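Local structure of surface glycan binding protein B (6E57) at residues 41-46 against 52-57; 140-145 against 152-157; 175-178 against 183-186; 308-313 against 349-354; 342-347 against 394-399. The protein binds mixed-linkage beta-glucan and probably helps a gut symbiont capture this cereal polysaccharide at its cell surface. All coordinates share one frame; numbering follows the deposited sequence.

Contact 1: residues 41-46 against 52-57; sequences PVFPDR and ATFANI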
# COMPACT_ATOMS: atom_id res chain seq x y z
N PRO A 41 28.46 -7.08 17.19
CA PRO A 41 28.05 -8.10 16.24
C PRO A 41 28.16 -7.59 14.80
O PRO A 41 28.25 -6.38 14.57
CB PRO A 41 26.60 -8.38 16.63
CG PRO A 41 26.08 -7.03 17.06
CD PRO A 41 27.29 -6.31 17.63
N VAL A 42 28.16 -8.52 13.84
CA VAL A 42 28.12 -8.20 12.42
C VAL A 42 26.67 -7.91 12.04
O VAL A 42 25.80 -8.75 12.27
CB VAL A 42 28.71 -9.34 11.56
CG1 VAL A 42 28.62 -9.01 10.07
CG2 VAL A 42 30.14 -9.66 11.95
N PHE A 43 26.42 -6.73 11.47
CA PHE A 43 25.07 -6.29 11.10
C PHE A 43 24.80 -6.63 9.64
O PHE A 43 25.70 -6.59 8.81
CB PHE A 43 24.91 -4.79 11.38
CG PHE A 43 24.85 -4.45 12.85
CD1 PHE A 43 23.65 -4.54 13.55
CD2 PHE A 43 25.99 -4.06 13.54
CE1 PHE A 43 23.60 -4.24 14.90
CE2 PHE A 43 25.93 -3.77 14.89
CZ PHE A 43 24.74 -3.85 15.57
N PRO A 44 23.54 -6.98 9.29
CA PRO A 44 23.19 -7.28 7.90
C PRO A 44 23.26 -6.04 7.00
O PRO A 44 23.04 -4.92 7.47
CB PRO A 44 21.76 -7.83 7.99
CG PRO A 44 21.20 -7.25 9.27
CD PRO A 44 22.39 -7.11 10.20
N ASP A 45 23.58 -6.26 5.71
CA ASP A 45 23.63 -5.20 4.70
C ASP A 45 22.21 -4.91 4.22
O ASP A 45 21.31 -5.74 4.36
CB ASP A 45 24.54 -5.59 3.53
CG ASP A 45 26.03 -5.47 3.82
OD1 ASP A 45 26.38 -4.92 4.88
OD2 ASP A 45 26.83 -5.93 2.97
N ARG A 46 22.03 -3.71 3.64
CA ARG A 46 20.73 -3.24 3.13
C ARG A 46 20.17 -4.26 2.14
O ARG A 46 20.93 -4.87 1.37
CB ARG A 46 20.88 -1.87 2.47
CG ARG A 46 21.17 -0.72 3.43
CD ARG A 46 21.68 0.51 2.72
NE ARG A 46 22.07 1.58 3.63
CZ ARG A 46 21.36 2.68 3.86
NH1 ARG A 46 20.20 2.87 3.26
NH2 ARG A 46 21.82 3.60 4.69
N ALA A 52 17.92 -3.00 6.49
CA ALA A 52 17.81 -4.32 7.09
C ALA A 52 17.27 -4.18 8.52
O ALA A 52 17.20 -3.07 9.06
CB ALA A 52 19.15 -5.00 7.09
N THR A 53 16.90 -5.32 9.12
CA THR A 53 16.37 -5.39 10.47
C THR A 53 17.48 -5.86 11.42
O THR A 53 18.05 -6.94 11.24
CB THR A 53 15.14 -6.30 10.52
OG1 THR A 53 14.19 -5.76 9.61
CG2 THR A 53 14.53 -6.43 11.89
N PHE A 54 17.78 -5.03 12.43
CA PHE A 54 18.82 -5.31 13.41
C PHE A 54 18.24 -6.08 14.60
O PHE A 54 18.92 -6.92 15.18
CB PHE A 54 19.49 -4.01 13.89
CG PHE A 54 20.38 -3.32 12.89
CD1 PHE A 54 20.67 -3.89 11.65
CD2 PHE A 54 20.96 -2.10 13.19
CE1 PHE A 54 21.50 -3.24 10.75
CE2 PHE A 54 21.79 -1.46 12.29
CZ PHE A 54 22.06 -2.03 11.07
N ALA A 55 16.98 -5.79 14.95
CA ALA A 55 16.33 -6.39 16.11
C ALA A 55 14.84 -6.61 15.83
O ALA A 55 14.19 -5.78 15.18
CB ALA A 55 16.53 -5.52 17.32
N ASN A 56 14.32 -7.72 16.35
CA ASN A 56 12.93 -8.13 16.22
C ASN A 56 12.50 -8.77 17.54
O ASN A 56 12.72 -9.96 17.77
CB ASN A 56 12.75 -9.07 15.03
CG ASN A 56 11.29 -9.27 14.65
OD1 ASN A 56 10.46 -9.55 15.49
ND2 ASN A 56 10.99 -9.12 13.37
N ILE A 57 11.89 -7.96 18.41
CA ILE A 57 11.64 -8.34 19.81
C ILE A 57 10.20 -7.96 20.18
O ILE A 57 9.51 -7.30 19.40
CB ILE A 57 12.68 -7.70 20.75
CG1 ILE A 57 12.81 -6.18 20.58
CG2 ILE A 57 14.03 -8.38 20.58
CD1 ILE A 57 11.96 -5.37 21.55
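F43 and F54 form the centre of this contact, their ring centroids 4.5 Å apart. CD1 of F43 comes down over the middle of one face of the F54 ring, with F43 CD1 3.6 Å from F54 CG. The two ring planes make an angle of 46°, so the pair is neither a parallel stack nor a T-shaped one. Beside it, P44 adds a second apolar patch: its CD lies 3.9 Å from CD1 of F54, while its CG lies 3.7 Å from CB of A52. That methyl also meets the backbone, for A52 CB is 3.6 Å from D45 O. F43 is brought into place by its first torsion (chi1 -71°), which sets the ring beside its own backbone N and anti to the carbonyl carbon. One shell further out, strand 118-128 holds the second segment through backbone hydrogen bonds from A52 and F54 to L124. F43 meanwhile rests on R121 of that strand and on I65 of strand 63-70, which ties the loop 41-46 to two strands of what is probably an immunoglobulin-like N-terminal domain. No hydrogen bond runs between 41-46 and 52-57. Their association therefore rests on van der Waals and hydrophobic contact of two phenylalanines, a proline and an alanine, while the backbone bonds to L124 anchor the second segment separately.

Contact 2: residues 140-145 against 152-157; sequences AFERIV and RLYGSN. With NA (sodium ion), chain N; PO4 (phosphate ion), chain J; PO4 (phosphate ion), chain L.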
# COMPACT_ATOMS: atom_id res chain seq x y z
N ALA A 140 -4.06 -0.21 4.25
CA ALA A 140 -3.99 0.40 2.93
C ALA A 140 -3.22 1.72 3.02
O ALA A 140 -1.99 1.72 3.00
CB ALA A 140 -5.37 0.57 2.35
N PHE A 141 -3.95 2.84 3.13
CA PHE A 141 -3.36 4.16 3.08
C PHE A 141 -4.01 5.09 4.12
O PHE A 141 -3.94 6.31 3.99
CB PHE A 141 -3.47 4.70 1.64
CG PHE A 141 -2.80 3.84 0.60
CD1 PHE A 141 -1.42 3.91 0.40
CD2 PHE A 141 -3.53 2.96 -0.18
CE1 PHE A 141 -0.80 3.12 -0.56
CE2 PHE A 141 -2.91 2.16 -1.13
CZ PHE A 141 -1.54 2.25 -1.32
N GLU A 142 -4.59 4.49 5.17
CA GLU A 142 -5.42 5.21 6.15
C GLU A 142 -4.55 6.01 7.14
O GLU A 142 -5.06 6.88 7.85
CB GLU A 142 -6.36 4.25 6.89
CG GLU A 142 -5.67 3.35 7.90
CD GLU A 142 -5.08 2.05 7.36
OE1 GLU A 142 -5.21 1.80 6.14
OE2 GLU A 142 -4.51 1.29 8.17
N ARG A 143 -3.25 5.72 7.18
CA ARG A 143 -2.31 6.43 8.05
C ARG A 143 -1.94 7.80 7.48
O ARG A 143 -1.25 8.58 8.13
CB ARG A 143 -1.06 5.58 8.30
CG ARG A 143 -1.01 4.92 9.68
CD ARG A 143 -2.00 3.79 9.87
NE ARG A 143 -2.30 3.45 11.25
CZ ARG A 143 -1.40 3.22 12.21
NH1 ARG A 143 -0.27 3.90 12.25
NH2 ARG A 143 -1.66 2.34 13.16
N ILE A 144 -2.37 8.11 6.25
CA ILE A 144 -2.25 9.45 5.69
C ILE A 144 -3.55 10.21 6.02
O ILE A 144 -4.62 9.83 5.55
CB ILE A 144 -1.95 9.39 4.17
CG1 ILE A 144 -0.61 8.70 3.90
CG2 ILE A 144 -2.00 10.78 3.55
CD1 ILE A 144 -0.47 8.17 2.50
N VAL A 145 -3.42 11.26 6.84
CA VAL A 145 -4.55 11.94 7.45
C VAL A 145 -4.43 13.45 7.21
O VAL A 145 -3.37 13.94 6.83
CB VAL A 145 -4.64 11.63 8.96
CG1 VAL A 145 -4.73 10.13 9.21
CG2 VAL A 145 -3.48 12.23 9.74
N ARG A 152 -8.95 6.76 10.33
CA ARG A 152 -9.22 5.40 10.81
C ARG A 152 -7.91 4.71 11.23
O ARG A 152 -6.88 4.87 10.58
CB ARG A 152 -9.84 4.53 9.71
CG ARG A 152 -11.03 5.16 9.00
CD ARG A 152 -11.52 4.27 7.89
NE ARG A 152 -12.88 4.63 7.51
CZ ARG A 152 -13.72 3.81 6.90
NH1 ARG A 152 -13.31 2.61 6.50
NH2 ARG A 152 -14.97 4.18 6.68
N LEU A 153 -8.01 3.94 12.31
CA LEU A 153 -7.02 2.92 12.68
C LEU A 153 -7.68 1.55 12.55
O LEU A 153 -8.80 1.35 13.03
CB LEU A 153 -6.54 3.17 14.11
CG LEU A 153 -5.88 4.52 14.38
CD1 LEU A 153 -5.61 4.69 15.87
CD2 LEU A 153 -4.59 4.67 13.59
N TYR A 154 -6.99 0.62 11.88
CA TYR A 154 -7.33 -0.80 11.86
C TYR A 154 -6.32 -1.56 12.72
O TYR A 154 -5.14 -1.21 12.74
CB TYR A 154 -7.31 -1.35 10.43
CG TYR A 154 -8.39 -0.82 9.52
CD1 TYR A 154 -9.67 -1.33 9.56
CD2 TYR A 154 -8.12 0.19 8.61
CE1 TYR A 154 -10.67 -0.85 8.73
CE2 TYR A 154 -9.10 0.69 7.77
CZ TYR A 154 -10.38 0.16 7.83
OH TYR A 154 -11.35 0.65 7.01
N GLY A 155 -6.79 -2.61 13.41
CA GLY A 155 -5.92 -3.45 14.20
C GLY A 155 -6.70 -4.44 15.05
O GLY A 155 -7.62 -5.09 14.55
N SER A 156 -6.33 -4.53 16.33
CA SER A 156 -6.91 -5.46 17.29
C SER A 156 -7.08 -4.78 18.66
O SER A 156 -6.28 -3.91 19.03
CB SER A 156 -6.07 -6.70 17.42
OG SER A 156 -5.84 -7.29 16.15
N ASN A 157 -8.13 -5.18 19.38
CA ASN A 157 -8.41 -4.76 20.75
C ASN A 157 -8.53 -3.23 20.86
O ASN A 157 -8.30 -2.67 21.93
CB ASN A 157 -7.34 -5.30 21.71
CG ASN A 157 -7.13 -6.80 21.57
OD1 ASN A 157 -6.02 -7.25 21.32
ND2 ASN A 157 -8.20 -7.56 21.71
NA NA N . -9.14 -6.85 13.58
P PO4 J . -10.98 -6.45 17.40
O1 PO4 J . -9.99 -7.58 17.60
O2 PO4 J . -12.12 -6.62 18.37
O3 PO4 J . -11.49 -6.48 15.98
O4 PO4 J . -10.29 -5.12 17.67
P PO4 L . -16.73 0.85 5.57
O1 PO4 L . -15.78 -0.32 5.69
O2 PO4 L . -17.47 1.03 6.88
O3 PO4 L . -17.73 0.58 4.47
O4 PO4 L . -15.93 2.10 5.28
O HOH W 1 -7.61 7.61 7.88
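E142 and R152 mark the closest backbone approach, 6.0 Å between their CA atoms, where a type I turn from F141 to I144 faces strand 150-154 without a direct hydrogen bond. A water bridges the two instead, donating to O of E142 at 2.7 Å and accepting from N of R152 at 2.9 Å. The side chain of E142 points at the strand, its CG 3.3 Å from R152 O. Bent at chi2 (-86°), it brings its carboxylate to the edge of the Y154 ring, CD in the ring plane and 3.8 Å from Y154 CD2, the two planes nearly perpendicular. The same carboxylate takes hydrogen bonds from A140 N, through the syn lone pair of OE1, and from V139 N. R143 offers one guanidinium face to L153, whose CD2 stands 3.5 Å from NE of R143; S136, A212 and M214 bind its terminal nitrogens. R152 NH1 donates to Y154 OH at 2.8 Å, and both NH groups of R152 reach a phosphate probably left by crystallisation. G155 O binds a sodium ion. Around this patch, strand 144-145 runs parallel to strand 209-217 at one sheet's margin, while strand 150-154 borders another sheet beside strand 184-188.

Contact 3: residues 175-178 against 183-186; sequences TYVE and NYLE. With PO4 (phosphate ion), chain M; PO4 (phosphate ion), chain J.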
# COMPACT_ATOMS: atom_id res chain seq x y z
N THR A 175 -13.95 6.54 18.41
CA THR A 175 -15.17 5.79 18.24
C THR A 175 -14.84 4.49 17.49
O THR A 175 -14.31 4.52 16.38
CB THR A 175 -16.23 6.63 17.52
OG1 THR A 175 -16.47 7.79 18.31
CG2 THR A 175 -17.54 5.89 17.30
N TYR A 176 -15.14 3.35 18.13
CA TYR A 176 -14.99 2.04 17.55
C TYR A 176 -16.23 1.73 16.70
O TYR A 176 -17.34 1.62 17.23
CB TYR A 176 -14.77 1.00 18.65
CG TYR A 176 -14.47 -0.39 18.16
CD1 TYR A 176 -13.20 -0.74 17.73
CD2 TYR A 176 -15.44 -1.37 18.15
CE1 TYR A 176 -12.91 -2.02 17.29
CE2 TYR A 176 -15.18 -2.66 17.72
CZ TYR A 176 -13.91 -2.99 17.28
OH TYR A 176 -13.66 -4.26 16.86
N VAL A 177 -16.04 1.61 15.38
CA VAL A 177 -17.13 1.44 14.44
C VAL A 177 -17.23 -0.04 14.05
O VAL A 177 -16.26 -0.63 13.59
CB VAL A 177 -16.95 2.34 13.20
CG1 VAL A 177 -18.11 2.21 12.23
CG2 VAL A 177 -16.73 3.80 13.59
N GLU A 178 -18.42 -0.62 14.23
CA GLU A 178 -18.75 -1.93 13.71
C GLU A 178 -19.05 -1.80 12.21
O GLU A 178 -19.74 -0.87 11.79
CB GLU A 178 -19.92 -2.54 14.47
CG GLU A 178 -19.59 -2.88 15.91
CD GLU A 178 -20.28 -4.12 16.45
OE1 GLU A 178 -21.40 -4.43 15.99
OE2 GLU A 178 -19.68 -4.78 17.33
N ASN A 183 -13.63 -3.78 11.39
CA ASN A 183 -13.94 -2.71 12.31
C ASN A 183 -12.71 -1.79 12.42
O ASN A 183 -11.58 -2.22 12.16
CB ASN A 183 -14.32 -3.22 13.70
CG ASN A 183 -15.53 -4.13 13.70
OD1 ASN A 183 -16.25 -4.23 12.70
ND2 ASN A 183 -15.75 -4.81 14.81
N TYR A 184 -12.95 -0.54 12.81
CA TYR A 184 -11.90 0.45 12.88
C TYR A 184 -12.17 1.44 14.01
O TYR A 184 -13.31 1.57 14.47
CB TYR A 184 -11.75 1.16 11.53
CG TYR A 184 -13.02 1.78 10.99
CD1 TYR A 184 -13.35 3.10 11.29
CD2 TYR A 184 -13.87 1.08 10.16
CE1 TYR A 184 -14.50 3.68 10.79
CE2 TYR A 184 -15.02 1.65 9.65
CZ TYR A 184 -15.34 2.96 9.97
OH TYR A 184 -16.48 3.53 9.48
N LEU A 185 -11.11 2.13 14.44
CA LEU A 185 -11.20 3.20 15.42
C LEU A 185 -11.19 4.53 14.67
O LEU A 185 -10.18 4.91 14.07
CB LEU A 185 -10.03 3.08 16.40
CG LEU A 185 -10.15 3.91 17.68
CD1 LEU A 185 -11.31 3.43 18.54
CD2 LEU A 185 -8.85 3.87 18.47
N GLU A 186 -12.34 5.21 14.68
CA GLU A 186 -12.51 6.52 14.07
C GLU A 186 -12.04 7.58 15.06
O GLU A 186 -12.33 7.49 16.25
CB GLU A 186 -13.97 6.72 13.67
CG GLU A 186 -14.18 7.72 12.55
CD GLU A 186 -15.57 7.69 11.94
OE1 GLU A 186 -16.56 7.88 12.68
OE2 GLU A 186 -15.67 7.45 10.71
P PO4 M . -13.46 -7.53 12.73
O1 PO4 M . -13.39 -8.65 13.75
O2 PO4 M . -13.15 -8.08 11.35
O3 PO4 M . -12.45 -6.46 13.07
O4 PO4 M . -14.85 -6.94 12.74
P PO4 J . -10.98 -6.45 17.40
O1 PO4 J . -9.99 -7.58 17.60
O2 PO4 J . -12.12 -6.62 18.37
O3 PO4 J . -11.49 -6.48 15.98
O4 PO4 J . -10.29 -5.12 17.67
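The beta hairpin of strands 175-177 and 184-188 holds this contact, at the margin of a small three-stranded antiparallel sheet. T175 and E186 form a hydrogen-bonded pair, with T175 N to E186 O at 2.9 Å and E186 N to T175 O at 2.7 Å. Y176 and L185 make the non-hydrogen-bonded pair that follows. V177 and Y184 are hydrogen-bonded again, but unevenly: V177 N reaches Y184 O at 2.9 Å in an almost straight line (176°), whereas the return bond from Y184 N to V177 O is weak. On the face shared by these two residues, the isopropyl group of V177 lies over the Y184 ring, a CH-pi contact with CB 3.9 Å from the ring centroid and displaced toward the rim. R152 adds a cation-pi contact to the same ring. With its CG between backbone N and carbonyl carbon (chi1 54°), Y184 lays its ring against the valine. Nearer the turn, Y176 OH makes a weak bond to a phosphate probably left by crystallisation. The same hydroxyl accepts from ND2 of N183 at 3.0 Å, lying in the amide plane, while ring and amide planes stand at right angles; OD1 of N183 accepts from S179 N. Gripped at both ends, the N183 amide is fixed in its rotation and links the strand ends near the turn.

Contact 4: residues 308-313 against 349-354; sequences STEITL and TLKVVY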
# COMPACT_ATOMS: atom_id res chain seq x y z
N SER A 308 -5.14 2.90 -22.30
CA SER A 308 -5.50 1.90 -23.31
C SER A 308 -7.00 2.02 -23.62
O SER A 308 -7.76 2.53 -22.80
CB SER A 308 -5.13 0.51 -22.84
OG SER A 308 -5.49 0.31 -21.49
N THR A 309 -7.41 1.57 -24.82
CA THR A 309 -8.82 1.61 -25.21
C THR A 309 -9.42 0.21 -25.04
O THR A 309 -8.81 -0.78 -25.42
CB THR A 309 -9.01 2.13 -26.64
OG1 THR A 309 -8.49 1.16 -27.55
CG2 THR A 309 -8.34 3.47 -26.88
N GLU A 310 -10.62 0.17 -24.45
CA GLU A 310 -11.37 -1.05 -24.20
C GLU A 310 -12.24 -1.34 -25.43
O GLU A 310 -13.10 -0.55 -25.79
CB GLU A 310 -12.21 -0.86 -22.94
CG GLU A 310 -12.73 -2.16 -22.36
CD GLU A 310 -13.14 -2.07 -20.89
OE1 GLU A 310 -13.06 -3.11 -20.20
OE2 GLU A 310 -13.52 -0.97 -20.45
N ILE A 311 -11.98 -2.49 -26.07
CA ILE A 311 -12.71 -2.93 -27.26
C ILE A 311 -13.78 -3.93 -26.82
O ILE A 311 -13.49 -4.85 -26.07
CB ILE A 311 -11.75 -3.56 -28.30
CG1 ILE A 311 -10.74 -2.54 -28.85
CG2 ILE A 311 -12.53 -4.24 -29.42
CD1 ILE A 311 -9.36 -2.63 -28.21
N THR A 312 -15.01 -3.75 -27.32
CA THR A 312 -16.12 -4.66 -27.04
C THR A 312 -16.08 -5.82 -28.05
O THR A 312 -16.10 -5.59 -29.25
CB THR A 312 -17.46 -3.94 -27.10
OG1 THR A 312 -17.46 -2.92 -26.10
CG2 THR A 312 -18.64 -4.87 -26.88
N LEU A 313 -16.04 -7.05 -27.53
CA LEU A 313 -16.01 -8.24 -28.36
C LEU A 313 -17.42 -8.81 -28.51
O LEU A 313 -17.75 -9.37 -29.54
CB LEU A 313 -15.06 -9.28 -27.74
CG LEU A 313 -13.59 -8.88 -27.69
CD1 LEU A 313 -12.76 -9.98 -27.05
CD2 LEU A 313 -13.07 -8.55 -29.09
N THR A 349 -5.69 -7.80 -21.78
CA THR A 349 -6.58 -8.13 -20.66
C THR A 349 -7.99 -8.36 -21.18
O THR A 349 -8.63 -7.44 -21.69
CB THR A 349 -6.59 -7.00 -19.62
OG1 THR A 349 -5.24 -6.70 -19.28
CG2 THR A 349 -7.36 -7.38 -18.37
N LEU A 350 -8.47 -9.61 -21.06
CA LEU A 350 -9.85 -9.96 -21.33
C LEU A 350 -10.67 -9.68 -20.06
O LEU A 350 -10.18 -9.92 -18.96
CB LEU A 350 -9.94 -11.44 -21.73
CG LEU A 350 -11.29 -11.88 -22.30
CD1 LEU A 350 -11.47 -11.40 -23.73
CD2 LEU A 350 -11.43 -13.39 -22.24
N LYS A 351 -11.89 -9.16 -20.25
CA LYS A 351 -12.82 -8.87 -19.16
C LYS A 351 -14.18 -9.49 -19.51
O LYS A 351 -14.68 -9.27 -20.60
CB LYS A 351 -12.96 -7.36 -18.95
CG LYS A 351 -13.99 -6.93 -17.91
CD LYS A 351 -14.25 -5.44 -17.88
CE LYS A 351 -13.07 -4.63 -17.37
NZ LYS A 351 -13.35 -3.18 -17.39
N VAL A 352 -14.76 -10.24 -18.57
CA VAL A 352 -16.10 -10.79 -18.71
C VAL A 352 -16.98 -10.19 -17.61
O VAL A 352 -16.74 -10.45 -16.43
CB VAL A 352 -16.10 -12.33 -18.63
CG1 VAL A 352 -17.50 -12.90 -18.80
CG2 VAL A 352 -15.14 -12.95 -19.63
N VAL A 353 -17.98 -9.39 -18.01
CA VAL A 353 -18.98 -8.85 -17.10
C VAL A 353 -20.11 -9.88 -16.98
O VAL A 353 -20.75 -10.22 -17.97
CB VAL A 353 -19.52 -7.48 -17.56
CG1 VAL A 353 -20.54 -6.91 -16.57
CG2 VAL A 353 -18.40 -6.48 -17.81
N TYR A 354 -20.34 -10.36 -15.75
CA TYR A 354 -21.28 -11.44 -15.48
C TYR A 354 -22.32 -10.97 -14.45
O TYR A 354 -22.03 -10.09 -13.64
CB TYR A 354 -20.54 -12.69 -14.99
CG TYR A 354 -19.77 -12.49 -13.70
CD1 TYR A 354 -18.47 -12.03 -13.71
CD2 TYR A 354 -20.35 -12.76 -12.47
CE1 TYR A 354 -17.76 -11.83 -12.54
CE2 TYR A 354 -19.66 -12.58 -11.29
CZ TYR A 354 -18.36 -12.11 -11.32
OH TYR A 354 -17.68 -11.92 -10.15
O HOH W 2 -10.74 -5.45 -20.75
O HOH W 3 -11.82 -0.97 -17.75
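With its CG anti to the backbone N (chi1 -164°) and the chain stretched beyond, E310 meets K351, whose chain starts the same way but bends at chi3 (-69°), turning its ammonium group onto the carboxylate; the two side chains cross at about a right angle. The result is a salt bridge, with K351 NZ donating to E310 OE1 at 2.8 Å through the syn lone pair, the side of the other oxygen. A water widens the link, donating to E310 OE2 at 3.2 Å and accepting from K351 NZ at 2.7 Å. A second water donates to T349 O at 3.0 Å and, weakly, to OE1 of E310. Apart from this polar cluster, the leucines meet by their methyl ends, L313 CD1 lying 3.8 Å from L350 CD1. The two segments are not paired as strands: strand 412-419 runs between them, pairing antiparallel with each; its V419 and V417 bond to the backbones of I311 and L313. T418 of that middle strand also gives OE1 of E310 a hydrogen bond. With lysine, threonine and a weak water bond all directed at OE1, the carboxylate is held in place and probably remains ionised, so that charge pairing ties the residue just before strand 311-313 to strand 349-356 across the intervening strand, supplemented by a small leucine contact.

Contact 5: residues 342-347 against 394-399; sequences AGITAG and DMLNKI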
# COMPACT_ATOMS: atom_id res chain seq x y z
N ALA A 342 -7.67 -15.03 -32.39
CA ALA A 342 -6.43 -15.18 -33.16
C ALA A 342 -5.73 -13.82 -33.33
O ALA A 342 -4.51 -13.76 -33.46
CB ALA A 342 -6.73 -15.83 -34.49
N GLY A 343 -6.52 -12.74 -33.33
CA GLY A 343 -6.03 -11.39 -33.56
C GLY A 343 -5.51 -10.71 -32.30
O GLY A 343 -4.78 -9.72 -32.39
N ILE A 344 -5.91 -11.21 -31.13
CA ILE A 344 -5.53 -10.60 -29.85
C ILE A 344 -4.03 -10.82 -29.61
O ILE A 344 -3.54 -11.94 -29.79
CB ILE A 344 -6.39 -11.14 -28.70
CG1 ILE A 344 -7.85 -10.72 -28.84
CG2 ILE A 344 -5.81 -10.72 -27.35
CD1 ILE A 344 -8.80 -11.42 -27.89
N THR A 345 -3.33 -9.76 -29.19
CA THR A 345 -1.90 -9.82 -28.90
C THR A 345 -1.68 -10.23 -27.44
O THR A 345 -2.41 -9.81 -26.55
CB THR A 345 -1.21 -8.47 -29.20
OG1 THR A 345 -1.71 -7.52 -28.27
CG2 THR A 345 -1.44 -7.99 -30.62
N ALA A 346 -0.64 -11.05 -27.21
CA ALA A 346 -0.31 -11.55 -25.88
C ALA A 346 -0.09 -10.37 -24.93
O ALA A 346 0.51 -9.37 -25.30
CB ALA A 346 0.92 -12.43 -25.95
N GLY A 347 -0.61 -10.51 -23.70
CA GLY A 347 -0.49 -9.49 -22.67
C GLY A 347 -1.78 -8.69 -22.51
O GLY A 347 -1.93 -7.96 -21.53
N ASP A 394 0.75 -18.35 -24.58
CA ASP A 394 0.43 -19.77 -24.38
C ASP A 394 -1.09 -19.96 -24.36
O ASP A 394 -1.61 -20.87 -24.99
CB ASP A 394 1.07 -20.32 -23.11
CG ASP A 394 2.52 -20.75 -23.28
OD1 ASP A 394 3.10 -20.47 -24.34
OD2 ASP A 394 3.05 -21.36 -22.34
N MET A 395 -1.80 -19.09 -23.63
CA MET A 395 -3.26 -19.14 -23.56
C MET A 395 -3.86 -18.97 -24.96
O MET A 395 -4.70 -19.77 -25.37
CB MET A 395 -3.81 -18.04 -22.64
CG MET A 395 -3.63 -18.34 -21.17
SD MET A 395 -4.38 -17.05 -20.15
CE MET A 395 -3.51 -17.32 -18.61
N LEU A 396 -3.41 -17.94 -25.68
CA LEU A 396 -3.91 -17.65 -27.03
C LEU A 396 -3.66 -18.84 -27.96
O LEU A 396 -4.51 -19.16 -28.79
CB LEU A 396 -3.25 -16.37 -27.56
CG LEU A 396 -3.67 -15.07 -26.87
CD1 LEU A 396 -2.73 -13.93 -27.24
CD2 LEU A 396 -5.10 -14.71 -27.21
N ASN A 397 -2.50 -19.49 -27.81
CA ASN A 397 -2.11 -20.63 -28.64
C ASN A 397 -3.03 -21.82 -28.37
O ASN A 397 -3.42 -22.53 -29.29
CB ASN A 397 -0.65 -21.05 -28.40
CG ASN A 397 0.36 -20.07 -28.96
OD1 ASN A 397 0.01 -19.17 -29.73
ND2 ASN A 397 1.61 -20.24 -28.58
N LYS A 398 -3.36 -22.03 -27.09
CA LYS A 398 -4.18 -23.15 -26.66
C LYS A 398 -5.62 -22.94 -27.15
O LYS A 398 -6.28 -23.90 -27.54
CB LYS A 398 -4.09 -23.30 -25.14
CG LYS A 398 -4.74 -24.55 -24.58
CD LYS A 398 -4.37 -24.83 -23.14
CE LYS A 398 -2.96 -25.36 -22.99
NZ LYS A 398 -2.77 -26.07 -21.70
N ILE A 399 -6.09 -21.69 -27.13
CA ILE A 399 -7.43 -21.34 -27.59
C ILE A 399 -7.59 -21.72 -29.07
O ILE A 399 -8.63 -22.24 -29.46
CB ILE A 399 -7.71 -19.84 -27.34
CG1 ILE A 399 -7.92 -19.56 -25.85
CG2 ILE A 399 -8.90 -19.36 -28.17
CD1 ILE A 399 -7.96 -18.09 -25.50
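Peptide planes are the flat groups here, for no aromatic ring takes part: CD1 of L396 lies against the peptide joining T345 to A346, 3.9 Å from T345 C and 3.6 Å from A346 N. This is helix-to-loop packing in the C-terminal, glycan-binding part of the chain, where helix 393-401 rests against the segment that leaves the short helix 338-343. L396 is the one helix residue that carries the contact, and its two methyls divide the work. CD1 takes the backbone and A346, while CD2 turns to I344, whose CG2 stands 4.1 Å away. The first torsion of L396 (chi1 -70°) sets CG anti to its carbonyl carbon, and the side chain then crosses that of I344 at about a right angle. L396 also touches L391, and a backbone hydrogen bond between G347 and L391 ties the loop to the residues leading into the helix. On the flank, A342 touches Q400 and A346 touches Q393. No hydrogen bond links 342-347 with 394-399 directly, and the leucine methyls supply the fit. The nearest approach is made by one of them, L396 CD1, at 3.3 Å from I344 O.

Overall arrangement
Contacts 1, 2 and 3 follow one another along the chain, whereas contacts 4 and 5 interlock, their segments alternating. Contacts 2 and 3 are neighbours, centres 10 Å apart, sharing the sheet in which strands 150-154 and 184-188 pair through L153 and L185. Contact 1 stands apart in the N-terminal part of the chain, its centre about 27 Å from that of contact 2. At the far end, contacts 4 and 5 have centres 15 Å apart and meet where L313 packs on I344, as helix 338-343 leads into strand 349-356. These last two lie in the part that also carries the glycan pocket with W322 and W372, consistent with an elongated protein that presents its binding domain at one end.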